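PDB 4LRU: glyoxalase III (glutathione-independent) from Candida albicans, which converts methylglyoxal to D-lactate in a single glutathione-independent step, detoxifying the methylglyoxal that arises in metabolism. Local coordinates for residues T127-D130 with V134-A137; E146-P151 with E155-G160. All blocks are in the same frame, centred on the assembly; numbering follows the deposited sequence.

Contacts 1 and 2 follow one another along the chain, their centres about 12 Å apart. Contact 1 is a buried helix-to-strand contact of the central sheet, made by apolar groups; contact 2 is a partly buried hairpin further from the chain's centre, joined chiefly by backbone hydrogen bonds and waters, with some leucine packing and with exposed residues at its edge. The two meet along helix 119-130: the Tyr129 ring packs its CD2 against Leu157 CD1 at 3.9 Å, and Asp130 OD1 lies 2.6 Å from Asp150 OD1. So short a separation between two carboxylates would probably raise the pKa of one of them.

Contact 1 of 2, residues T127-D130 with V134-A137; sequences TVYD and VVSA
The last turn of helix 119-130 meets the first residues of strand 134-138, the backbones coming closest at Tyr129 and Val134, with 5.9 Å between their CA atoms. The side chains of Val128 and Tyr129 do the work from the helix, and Val135 answers from the strand. Val128 carries its CG1 branch opposite the backbone N (chi1 167°), which sends that methyl across to the strand. There Val128 CG1 lies 3.4 Å from Val134 O, the carbonyl oxygen, and 4.0 Å from Val135 CG2. In the modelled one of its two conformers, Val135 has CG2 beside its own backbone N, and this methyl fits between the two helix residues. Val135 CG2 lies 3.7 Å from Tyr129 CB and meets the ring obliquely, 4.1 Å from Tyr129 CD1. The side chains of Tyr129 and Val135 cross at about a right angle. Arg215 makes a cation-pi contact with the Tyr129 ring and hydrogen-bonds Tyr129 O through NH1. Val134 presents its side chain to helix 225-236, so that consecutive strand residues serve helices on different faces of the sheet. Strand 134-138 runs parallel between 102-105 and 216-219, and the short connection after helix 119-130 returns the chain to the sheet beside 102-105. This is the beta-alpha-beta crossover of the alpha/beta sandwich of the DJ-1/PfpI family, and the strand leads directly to Cys139, the inferred active-site cysteine.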
ATOM      1  N   THR A 127       5.641   5.370  13.637  1.00 19.36           N
ATOM      2  CA  THR A 127       6.771   6.245  13.883  1.00 21.02           C
ATOM      3  C   THR A 127       6.706   7.434  12.932  1.00 20.07           C
ATOM      4  O   THR A 127       6.852   8.593  13.346  1.00 22.31           O
ATOM      5  CB  THR A 127       8.106   5.481  13.736  1.00 22.54           C
ATOM      6  OG1 THR A 127       8.170   4.472  14.754  1.00 24.46           O
ATOM      7  CG2 THR A 127       9.274   6.396  13.888  1.00 24.11           C
ATOM      8  N   VAL A 128       6.433   7.134  11.669  1.00 19.22           N
ATOM      9  CA  VAL A 128       6.232   8.167  10.642  1.00 19.22           C
ATOM     10  C   VAL A 128       5.097   9.102  11.038  1.00 18.48           C
ATOM     11  O   VAL A 128       5.268  10.322  11.049  1.00 20.93           O
ATOM     12  CB  VAL A 128       5.923   7.540   9.275  1.00 21.54           C
ATOM     13  CG1 VAL A 128       5.397   8.591   8.302  1.00 20.75           C
ATOM     14  CG2 VAL A 128       7.163   6.861   8.719  1.00 21.02           C
ATOM     15  N   TYR A 129       3.956   8.533  11.429  1.00 19.67           N
ATOM     16  CA  TYR A 129       2.798   9.357  11.764  1.00 20.60           C
ATOM     17  C   TYR A 129       3.044  10.229  12.986  1.00 23.14           C
ATOM     18  O   TYR A 129       2.585  11.364  13.039  1.00 21.05           O
ATOM     19  CB  TYR A 129       1.553   8.495  11.984  1.00 19.48           C
ATOM     20  CG  TYR A 129       0.265   9.286  11.993  1.00 21.05           C
ATOM     21  CD1 TYR A 129      -0.210   9.879  10.839  1.00 21.75           C
ATOM     22  CD2 TYR A 129      -0.459   9.452  13.156  1.00 23.29           C
ATOM     23  CE1 TYR A 129      -1.382  10.610  10.841  1.00 22.36           C
ATOM     24  CE2 TYR A 129      -1.636  10.169  13.169  1.00 27.20           C
ATOM     25  CZ  TYR A 129      -2.092  10.751  12.004  1.00 25.41           C
ATOM     26  OH  TYR A 129      -3.258  11.496  12.035  1.00 28.17           O
ATOM     27  N   ASP A 130       3.748   9.703  13.986  1.00 20.24           N
ATOM     28  CA  ASP A 130       3.832  10.373  15.263  1.00 21.75           C
ATOM     29  C   ASP A 130       4.875  11.484  15.275  1.00 23.31           C
ATOM     30  O   ASP A 130       4.957  12.227  16.239  1.00 27.30           O
ATOM     31  CB  ASP A 130       4.144   9.384  16.380  1.00 21.18           C
ATOM     32  CG  ASP A 130       2.948   8.565  16.769  1.00 25.24           C
ATOM     33  OD1 ASP A 130       1.824   8.902  16.322  1.00 22.97           O
ATOM     34  OD2 ASP A 130       3.117   7.627  17.573  1.00 25.82           O
ATOM     35  N   VAL A 134       3.595  11.438   6.775  1.00 19.49           N
ATOM     36  CA  VAL A 134       2.358  11.035   6.121  1.00 17.82           C
ATOM     37  C   VAL A 134       2.347   9.514   5.999  1.00 18.96           C
ATOM     38  O   VAL A 134       3.335   8.899   5.565  1.00 17.51           O
ATOM     39  CB  VAL A 134       2.197  11.725   4.747  1.00 18.39           C
ATOM     40  CG1 VAL A 134       1.128  11.038   3.906  1.00 18.84           C
ATOM     41  CG2 VAL A 134       1.859  13.192   4.945  1.00 23.46           C
ATOM     42  N   VAL A 135       1.219   8.918   6.378  0.50 18.88           N
ATOM     43  CA  VAL A 135       1.007   7.483   6.256  0.50 19.10           C
ATOM     44  C   VAL A 135      -0.116   7.245   5.247  0.50 18.34           C
ATOM     45  O   VAL A 135      -1.168   7.896   5.298  0.50 20.00           O
ATOM     46  CB  VAL A 135       0.628   6.853   7.611  0.50 19.37           C
ATOM     47  CG1 VAL A 135       0.315   5.371   7.447  0.50 18.93           C
ATOM     48  CG2 VAL A 135       1.744   7.056   8.620  0.50 20.66           C
ATOM     49  N   SER A 136       0.120   6.315   4.331  1.00 16.60           N
ATOM     50  CA  SER A 136      -0.689   6.181   3.131  1.00 17.14           C
ATOM     51  C   SER A 136      -0.711   4.736   2.669  1.00 17.76           C
ATOM     52  O   SER A 136       0.172   3.943   2.995  1.00 17.29           O
ATOM     53  CB  SER A 136      -0.161   7.086   2.034  1.00 18.34           C
ATOM     54  OG  SER A 136       1.144   6.699   1.655  1.00 18.68           O
ATOM     55  N   ALA A 137      -1.736   4.396   1.902  1.00 18.26           N
ATOM     56  CA  ALA A 137      -1.831   3.090   1.286  1.00 18.93           C
ATOM     57  C   ALA A 137      -2.841   3.129   0.155  1.00 17.86           C
ATOM     58  O   ALA A 137      -3.757   3.955   0.133  1.00 17.94           O
ATOM     59  CB  ALA A 137      -2.236   2.055   2.321  1.00 19.55           C
TER

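Contact 2 of 2, residues E146-P151 with E155-G160; sequences ENLNDP and EPLIKG
In Asn149, CG stands beside the backbone N (chi1 -85°), which brings the amide oxygen OD1 over the start of Pro156, 3.3 Å from Pro156 N; that nitrogen has no hydrogen to share, so this is a contact and not a bond. In Leu157, CG lies opposite the backbone N (chi1 -169°), which sets Leu157 CG 4.2 Å from Asp150 CB, and Leu157 CD1 reaches to 4.4 Å from Leu148 CD2. Two nearly straight bonds frame the antiparallel non-hydrogen-bonded pair of Asn149 and Pro156. Leu157 N gives its hydrogen to Leu148 O at 2.9 Å, in the carbonyl plane, while Asp150 N donates to Glu155 O at 2.8 Å, tilted 24° from the plane of the Glu155 carbonyl. Leu148 O also accepts from a water at 2.9 Å and is approached by Pro156 CA at 3.3 Å. A second water lies within donating distance of both Asp150 OD2, at 2.8 Å, and Leu157 O, and may not serve every acceptor around it at once. Asp150 OD1 receives Lys152 N in an Asx turn, and a type I turn from Pro156 to Lys159 bends the returning chain. The proline falls where the hairpin asks nothing of its nitrogen, so backbone pairing survives on both sides of it, and water supplements the bonding of the carbonyl of buried Leu148.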
ATOM      1  N   GLU A 146      -5.263  -2.157  10.204  1.00 18.17           N
ATOM      2  CA  GLU A 146      -5.985  -3.117  11.007  1.00 18.79           C
ATOM      3  C   GLU A 146      -5.118  -3.521  12.208  1.00 19.51           C
ATOM      4  O   GLU A 146      -3.936  -3.819  12.059  1.00 19.69           O
ATOM      5  CB  GLU A 146      -6.366  -4.341  10.159  1.00 19.98           C
ATOM      6  CG  GLU A 146      -7.277  -5.304  10.893  1.00 22.46           C
ATOM      7  CD  GLU A 146      -7.673  -6.521  10.078  1.00 24.46           C
ATOM      8  OE1 GLU A 146      -7.677  -6.428   8.841  1.00 22.54           O
ATOM      9  OE2 GLU A 146      -7.996  -7.564  10.696  1.00 26.71           O
ATOM     10  N   ASN A 147      -5.714  -3.485  13.393  1.00 22.36           N
ATOM     11  CA  ASN A 147      -5.009  -3.747  14.657  1.00 24.55           C
ATOM     12  C   ASN A 147      -3.950  -2.718  15.015  1.00 22.76           C
ATOM     13  O   ASN A 147      -3.091  -2.980  15.864  1.00 26.90           O
ATOM     14  CB  ASN A 147      -4.351  -5.132  14.659  1.00 22.96           C
ATOM     15  CG  ASN A 147      -5.303  -6.231  14.254  1.00 24.40           C
ATOM     16  OD1 ASN A 147      -6.419  -6.318  14.766  1.00 26.66           O
ATOM     17  ND2 ASN A 147      -4.859  -7.096  13.343  1.00 24.75           N
ATOM     18  N   LEU A 148      -3.997  -1.537  14.409  1.00 19.91           N
ATOM     19  CA  LEU A 148      -2.911  -0.576  14.603  1.00 22.59           C
ATOM     20  C   LEU A 148      -3.323   0.566  15.516  1.00 22.42           C
ATOM     21  O   LEU A 148      -4.095   1.447  15.124  1.00 21.73           O
ATOM     22  CB  LEU A 148      -2.419  -0.020  13.279  1.00 22.56           C
ATOM     23  CG  LEU A 148      -1.176   0.858  13.367  1.00 22.82           C
ATOM     24  CD1 LEU A 148      -0.053   0.132  14.102  1.00 27.34           C
ATOM     25  CD2 LEU A 148      -0.745   1.289  11.986  1.00 24.24           C
ATOM     26  N   ASN A 149      -2.795   0.565  16.731  1.00 23.13           N
ATOM     27  CA  ASN A 149      -3.050   1.680  17.624  1.00 24.98           C
ATOM     28  C   ASN A 149      -1.974   2.749  17.420  1.00 22.71           C
ATOM     29  O   ASN A 149      -0.831   2.444  17.063  1.00 23.61           O
ATOM     30  CB  ASN A 149      -3.139   1.189  19.062  1.00 31.94           C
ATOM     31  CG  ASN A 149      -4.536   0.690  19.411  1.00 36.31           C
ATOM     32  OD1 ASN A 149      -5.384   0.513  18.535  1.00 37.09           O
ATOM     33  ND2 ASN A 149      -4.770   0.444  20.683  1.00 40.54           N
ATOM     34  N   ASP A 150      -2.366   4.001  17.575  1.00 23.07           N
ATOM     35  CA  ASP A 150      -1.420   5.122  17.545  1.00 22.25           C
ATOM     36  C   ASP A 150      -0.889   5.312  18.966  1.00 23.00           C
ATOM     37  O   ASP A 150      -1.660   5.505  19.896  1.00 22.66           O
ATOM     38  CB  ASP A 150      -2.158   6.380  17.080  1.00 23.66           C
ATOM     39  CG  ASP A 150      -1.244   7.586  16.922  1.00 24.66           C
ATOM     40  OD1 ASP A 150      -0.070   7.531  17.349  1.00 24.99           O
ATOM     41  OD2 ASP A 150      -1.734   8.594  16.364  1.00 25.84           O
ATOM     42  N   PRO A 151       0.433   5.204  19.163  1.00 22.89           N
ATOM     43  CA  PRO A 151       0.954   5.317  20.522  1.00 26.52           C
ATOM     44  C   PRO A 151       0.594   6.635  21.198  1.00 27.82           C
ATOM     45  O   PRO A 151       0.493   6.694  22.418  1.00 28.64           O
ATOM     46  CB  PRO A 151       2.468   5.213  20.322  1.00 25.54           C
ATOM     47  CG  PRO A 151       2.608   4.355  19.108  1.00 23.99           C
ATOM     48  CD  PRO A 151       1.445   4.696  18.221  1.00 21.34           C
ATOM     49  N   GLU A 155      -5.513   4.784  20.898  1.00 24.67           N
ATOM     50  CA  GLU A 155      -6.663   4.372  20.093  1.00 24.46           C
ATOM     51  C   GLU A 155      -6.207   4.035  18.685  1.00 22.24           C
ATOM     52  O   GLU A 155      -5.100   4.387  18.277  1.00 22.16           O
ATOM     53  CB  GLU A 155      -7.730   5.477  20.066  1.00 25.36           C
ATOM     54  CG  GLU A 155      -8.375   5.754  21.413  1.00 25.63           C
ATOM     55  CD  GLU A 155      -9.586   4.859  21.717  1.00 28.55           C
ATOM     56  OE1 GLU A 155     -10.002   4.082  20.834  1.00 29.65           O
ATOM     57  OE2 GLU A 155     -10.111   4.921  22.849  1.00 29.91           O
ATOM     58  N   PRO A 156      -7.041   3.310  17.927  1.00 22.50           N
ATOM     59  CA  PRO A 156      -6.650   2.991  16.565  1.00 21.04           C
ATOM     60  C   PRO A 156      -6.220   4.234  15.799  1.00 22.24           C
ATOM     61  O   PRO A 156      -6.860   5.293  15.901  1.00 22.37           O
ATOM     62  CB  PRO A 156      -7.920   2.384  15.976  1.00 22.90           C
ATOM     63  CG  PRO A 156      -8.567   1.728  17.154  1.00 25.16           C
ATOM     64  CD  PRO A 156      -8.292   2.636  18.321  1.00 24.13           C
ATOM     65  N   LEU A 157      -5.118   4.117  15.078  1.00 19.72           N
ATOM     66  CA  LEU A 157      -4.577   5.242  14.337  1.00 20.65           C
ATOM     67  C   LEU A 157      -5.611   5.914  13.416  1.00 21.40           C
ATOM     68  O   LEU A 157      -5.612   7.135  13.263  1.00 23.40           O
ATOM     69  CB  LEU A 157      -3.364   4.786  13.540  1.00 20.62           C
ATOM     70  CG  LEU A 157      -2.547   5.937  12.940  1.00 24.05           C
ATOM     71  CD1 LEU A 157      -1.071   5.569  12.925  1.00 30.24           C
ATOM     72  CD2 LEU A 157      -3.018   6.261  11.543  1.00 27.36           C
ATOM     73  N   ILE A 158      -6.495   5.123  12.812  1.00 20.09           N
ATOM     74  CA  ILE A 158      -7.529   5.679  11.948  1.00 20.96           C
ATOM     75  C   ILE A 158      -8.883   5.861  12.605  1.00 20.82           C
ATOM     76  O   ILE A 158      -9.852   6.172  11.924  1.00 20.08           O
ATOM     77  CB  ILE A 158      -7.688   4.902  10.630  1.00 21.04           C
ATOM     78  CG1 ILE A 158      -8.166   3.464  10.873  1.00 20.79           C
ATOM     79  CG2 ILE A 158      -6.390   4.951   9.856  1.00 21.38           C
ATOM     80  CD1 ILE A 158      -8.594   2.729   9.610  1.00 22.19           C
ATOM     81  N   LYS A 159      -8.961   5.733  13.921  1.00 22.00           N
ATOM     82  CA  LYS A 159     -10.224   6.019  14.608  1.00 22.40           C
ATOM     83  C   LYS A 159     -10.653   7.443  14.285  1.00 24.75           C
ATOM     84  O   LYS A 159      -9.878   8.370  14.449  1.00 23.81           O
ATOM     85  CB  LYS A 159     -10.110   5.861  16.129  1.00 24.18           C
ATOM     86  CG  LYS A 159     -11.426   6.099  16.855  1.00 26.89           C
ATOM     87  CD  LYS A 159     -11.379   5.673  18.313  1.00 26.61           C
ATOM     88  CE  LYS A 159     -12.705   5.856  19.045  1.00 30.42           C
ATOM     89  NZ  LYS A 159     -13.802   5.020  18.480  1.00 31.61           N
ATOM     90  N   GLY A 160     -11.888   7.614  13.834  1.00 23.36           N
ATOM     91  CA  GLY A 160     -12.428   8.951  13.587  1.00 23.90           C
ATOM     92  C   GLY A 160     -11.904   9.611  12.314  1.00 24.48           C
ATOM     93  O   GLY A 160     -12.198  10.793  12.071  1.00 26.79           O
TER
HETATM   94  O   HOH W   1      -5.747   1.942  12.823  1.00 20.24           O
HETATM   95  O   HOH W   2      -4.396   8.829  15.528  1.00 25.08           O